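Long-range contact in peptide ABC transporter permease (Staphylococcus hominis, PDB 6EXS), which probably carries peptides across the cell membrane as a POT-family transporter, including the thioalcohol-conjugated peptide that is a precursor of human axillary malodour: residues F23-E28 against M156-G161. Residues are numbered along the deposited sequence; the frame is centred on the assembly and turned at random.
Sequences FVEFWE and MSVNLG. With C3H (2-[[(2~{R})-2-azanyl-3-[(3~{S})-3-methyl-1-oxidanyl-hexan-3-yl]sulfanyl-propanoyl]amino]ethanoic acid), chain O; OLC ((2R)-2,3-dihydroxypropyl (9Z)-octadec-9-enoate), chain L.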
loop_
_atom_site.group_PDB
_atom_site.type_symbol
_atom_site.label_atom_id
_atom_site.label_comp_id
_atom_site.label_asym_id
_atom_site.label_seq_id
_atom_site.Cartn_x
_atom_site.Cartn_y
_atom_site.Cartn_z
ATOM N N PHE A 23 17.018 2.073 8.200
ATOM C CA PHE A 23 16.606 2.376 9.583
ATOM C C PHE A 23 15.420 3.339 9.589
ATOM O O PHE A 23 14.487 3.141 10.365
ATOM C CB PHE A 23 17.782 2.975 10.372
ATOM C CG PHE A 23 17.606 3.144 11.870
ATOM C CD1 PHE A 23 16.910 4.230 12.389
ATOM C CD2 PHE A 23 18.204 2.262 12.761
ATOM C CE1 PHE A 23 16.811 4.425 13.775
ATOM C CE2 PHE A 23 18.102 2.456 14.143
ATOM C CZ PHE A 23 17.409 3.536 14.641
ATOM N N VAL A 24 15.457 4.376 8.728
ATOM C CA VAL A 24 14.393 5.382 8.589
ATOM C C VAL A 24 13.104 4.719 8.075
ATOM O O VAL A 24 12.050 4.888 8.692
ATOM C CB VAL A 24 14.847 6.576 7.706
ATOM C CG1 VAL A 24 13.680 7.491 7.348
ATOM C CG2 VAL A 24 15.967 7.365 8.373
ATOM N N GLU A 25 13.192 3.943 6.970
ATOM C CA GLU A 25 12.039 3.234 6.395
ATOM C C GLU A 25 11.471 2.206 7.375
ATOM O O GLU A 25 10.256 2.146 7.539
ATOM C CB GLU A 25 12.394 2.587 5.046
ATOM C CG GLU A 25 11.227 1.933 4.319
ATOM C CD GLU A 25 10.200 2.829 3.654
ATOM O OE1 GLU A 25 9.364 2.286 2.899
ATOM O OE2 GLU A 25 10.245 4.065 3.850
ATOM N N PHE A 26 12.337 1.429 8.048
ATOM C CA PHE A 26 11.873 0.449 9.040
ATOM C C PHE A 26 10.881 1.052 10.036
ATOM O O PHE A 26 9.822 0.470 10.246
ATOM C CB PHE A 26 13.046 -0.212 9.806
ATOM C CG PHE A 26 12.570 -1.066 10.961
ATOM C CD1 PHE A 26 12.139 -2.370 10.750
ATOM C CD2 PHE A 26 12.505 -0.549 12.250
ATOM C CE1 PHE A 26 11.666 -3.149 11.812
ATOM C CE2 PHE A 26 12.027 -1.330 13.310
ATOM C CZ PHE A 26 11.601 -2.620 13.080
ATOM N N TRP A 27 11.252 2.200 10.661
ATOM C CA TRP A 27 10.500 2.894 11.699
ATOM C C TRP A 27 9.246 3.596 11.193
ATOM O O TRP A 27 8.272 3.691 11.946
ATOM C CB TRP A 27 11.408 3.840 12.487
ATOM C CG TRP A 27 12.323 3.087 13.418
ATOM C CD1 TRP A 27 13.671 2.940 13.292
ATOM C CD2 TRP A 27 11.933 2.269 14.533
ATOM N NE1 TRP A 27 14.154 2.117 14.278
ATOM C CE2 TRP A 27 13.109 1.689 15.056
ATOM C CE3 TRP A 27 10.706 2.005 15.174
ATOM C CZ2 TRP A 27 13.096 0.852 16.182
ATOM C CZ3 TRP A 27 10.693 1.171 16.284
ATOM C CH2 TRP A 27 11.877 0.613 16.782
ATOM N N GLU A 28 9.234 4.036 9.925
ATOM C CA GLU A 28 8.040 4.628 9.326
ATOM C C GLU A 28 7.044 3.511 8.998
ATOM O O GLU A 28 5.845 3.689 9.214
ATOM C CB GLU A 28 8.385 5.449 8.068
ATOM C CG GLU A 28 7.214 6.275 7.542
ATOM C CD GLU A 28 6.240 5.543 6.638
ATOM O OE1 GLU A 28 5.015 5.761 6.771
ATOM O OE2 GLU A 28 6.706 4.737 5.802
ATOM N N MET A 156 13.112 -4.965 2.730
ATOM C CA MET A 156 13.134 -5.867 3.891
ATOM C C MET A 156 12.758 -5.074 5.136
ATOM O O MET A 156 12.121 -5.621 6.033
ATOM C CB MET A 156 14.507 -6.501 4.096
ATOM C CG MET A 156 14.771 -7.677 3.192
ATOM S SD MET A 156 16.413 -8.407 3.446
ATOM C CE MET A 156 16.206 -9.119 5.124
ATOM N N SER A 157 13.148 -3.779 5.183
ATOM C CA SER A 157 12.824 -2.858 6.276
ATOM C C SER A 157 11.311 -2.656 6.363
ATOM O O SER A 157 10.777 -2.562 7.469
ATOM C CB SER A 157 13.549 -1.521 6.100
ATOM O OG SER A 157 13.086 -0.734 5.012
ATOM N N VAL A 158 10.624 -2.664 5.189
ATOM C CA VAL A 158 9.172 -2.527 5.010
ATOM C C VAL A 158 8.444 -3.698 5.704
ATOM O O VAL A 158 7.654 -3.466 6.622
ATOM C CB VAL A 158 8.778 -2.373 3.498
ATOM C CG1 VAL A 158 7.264 -2.438 3.301
ATOM C CG2 VAL A 158 9.333 -1.079 2.902
ATOM N N ASN A 159 8.747 -4.945 5.285
ATOM C CA ASN A 159 8.166 -6.181 5.826
ATOM C C ASN A 159 8.586 -6.467 7.272
ATOM O O ASN A 159 7.779 -7.036 8.017
ATOM C CB ASN A 159 8.441 -7.373 4.925
ATOM C CG ASN A 159 7.876 -7.233 3.541
ATOM O OD1 ASN A 159 8.611 -7.204 2.556
ATOM N ND2 ASN A 159 6.560 -7.157 3.430
ATOM N N LEU A 160 9.810 -6.044 7.689
ATOM C CA LEU A 160 10.230 -6.212 9.088
ATOM C C LEU A 160 9.408 -5.295 9.997
ATOM O O LEU A 160 8.973 -5.729 11.063
ATOM C CB LEU A 160 11.737 -6.001 9.295
ATOM C CG LEU A 160 12.634 -7.177 8.879
ATOM C CD1 LEU A 160 14.039 -6.709 8.617
ATOM C CD2 LEU A 160 12.628 -8.302 9.927
ATOM N N GLY A 161 9.150 -4.065 9.535
ATOM C CA GLY A 161 8.321 -3.108 10.259
ATOM C C GLY A 161 6.887 -3.599 10.341
ATOM O O GLY A 161 6.296 -3.619 11.423
HETATM O O2 C3H O . 3.828 -3.653 3.063
HETATM C C11 C3H O . 4.018 -4.814 2.991
HETATM O O3 C3H O . 4.601 -5.380 1.993
HETATM C C10 C3H O . 3.566 -5.824 4.005
HETATM N N1 C3H O . 2.379 -5.422 4.720
HETATM C C9 C3H O . 1.169 -5.661 4.242
HETATM O O1 C3H O . 0.837 -5.389 3.098
HETATM C C8 C3H O . 0.168 -6.311 5.140
HETATM N N C3H O . 0.629 -6.215 6.518
HETATM C C7 C3H O . -1.187 -5.609 5.044
HETATM S S C3H O . -2.474 -6.410 4.049
HETATM C C3 C3H O . -3.034 -8.021 4.820
HETATM C C4 C3H O . -3.724 -7.653 6.108
HETATM C C5 C3H O . -1.794 -8.915 4.961
HETATM C C6 C3H O . -1.949 -10.192 5.756
HETATM O O C3H O . -1.127 -10.219 6.876
HETATM C C2 C3H O . -4.017 -8.750 3.908
HETATM C C1 C3H O . -3.560 -10.109 3.406
HETATM C C C3H O . -4.600 -10.751 2.530
HETATM C C24 OLC L . 22.455 -8.444 3.575
HETATM C C5 OLC L . 18.922 -6.468 10.889
HETATM C C4 OLC L . 19.631 -6.564 9.553
HETATM C C3 OLC L . 19.268 -5.442 8.596
HETATM C C2 OLC L . 20.072 -5.445 7.298
HETATM C C21 OLC L . 20.572 -8.473 5.235
HETATM C C1 OLC L . 19.699 -6.539 6.340
HETATM C C22 OLC L . 20.974 -8.242 3.799
HETATM O O19 OLC L . 18.576 -6.777 5.979
HETATM O O25 OLC L . 22.770 -8.402 2.192
HETATM O O23 OLC L . 20.231 -9.142 2.971
HETATM O O20 OLC L . 20.781 -7.222 5.934
#
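The ring of F26 on helix 16-44 meets L160 and the backbone of helix 147-174: the CB of L160 lies at its edge in the ring plane, 3.8 Å from F26 CE1. Along the same rim CE1 reaches G161 N at 3.5 Å, and CD1 comes within 3.6 Å of S157 O, both approaching obliquely. W27 CD1 also sits at the edge of this ring, whose CE2 stands over the centre of one face of the W27 indole. A chi1 of 172° sets CG of F26 opposite its own backbone N and directs the flat ring along the neighbouring helix. G161, without a side chain, lets its turn of helix 147-174 settle against the carbonyl of F26.

Where the backbones come nearest, S157 suits a close helix crossing because it is small. Its OG touches CG of E25 at 3.3 Å, while the hydroxyl is hydrogen-bonded back to F154 O, one turn earlier, satisfying it within its own helix. S157 O also receives a CA-H...O contact from F26 CA, at 3.6 Å. The local axes approach to 7.7 Å and cross at -31°. E25 and E28 are the glutamates of the ExxER motif that the POT family carries on its first transmembrane helix, EFWER here. The bend of E25 at chi2 (74°) lays its chain along V158, with OE1 3.4 Å from V158 CG2.

The other branch of V158, CG1, faces the bound peptide conjugate, and N159 ND2 gives its carboxylate O3 a weak hydrogen bond of 3.0 Å. F335, Q336 and N339 also bond this ligand. Van der Waals contacts, several with polar atoms, join the segments without conventional hydrogen bonds or salt bridges; the weak CA-H...O contact is the one directional link, consistent with two membrane helices packed closely behind a substrate site.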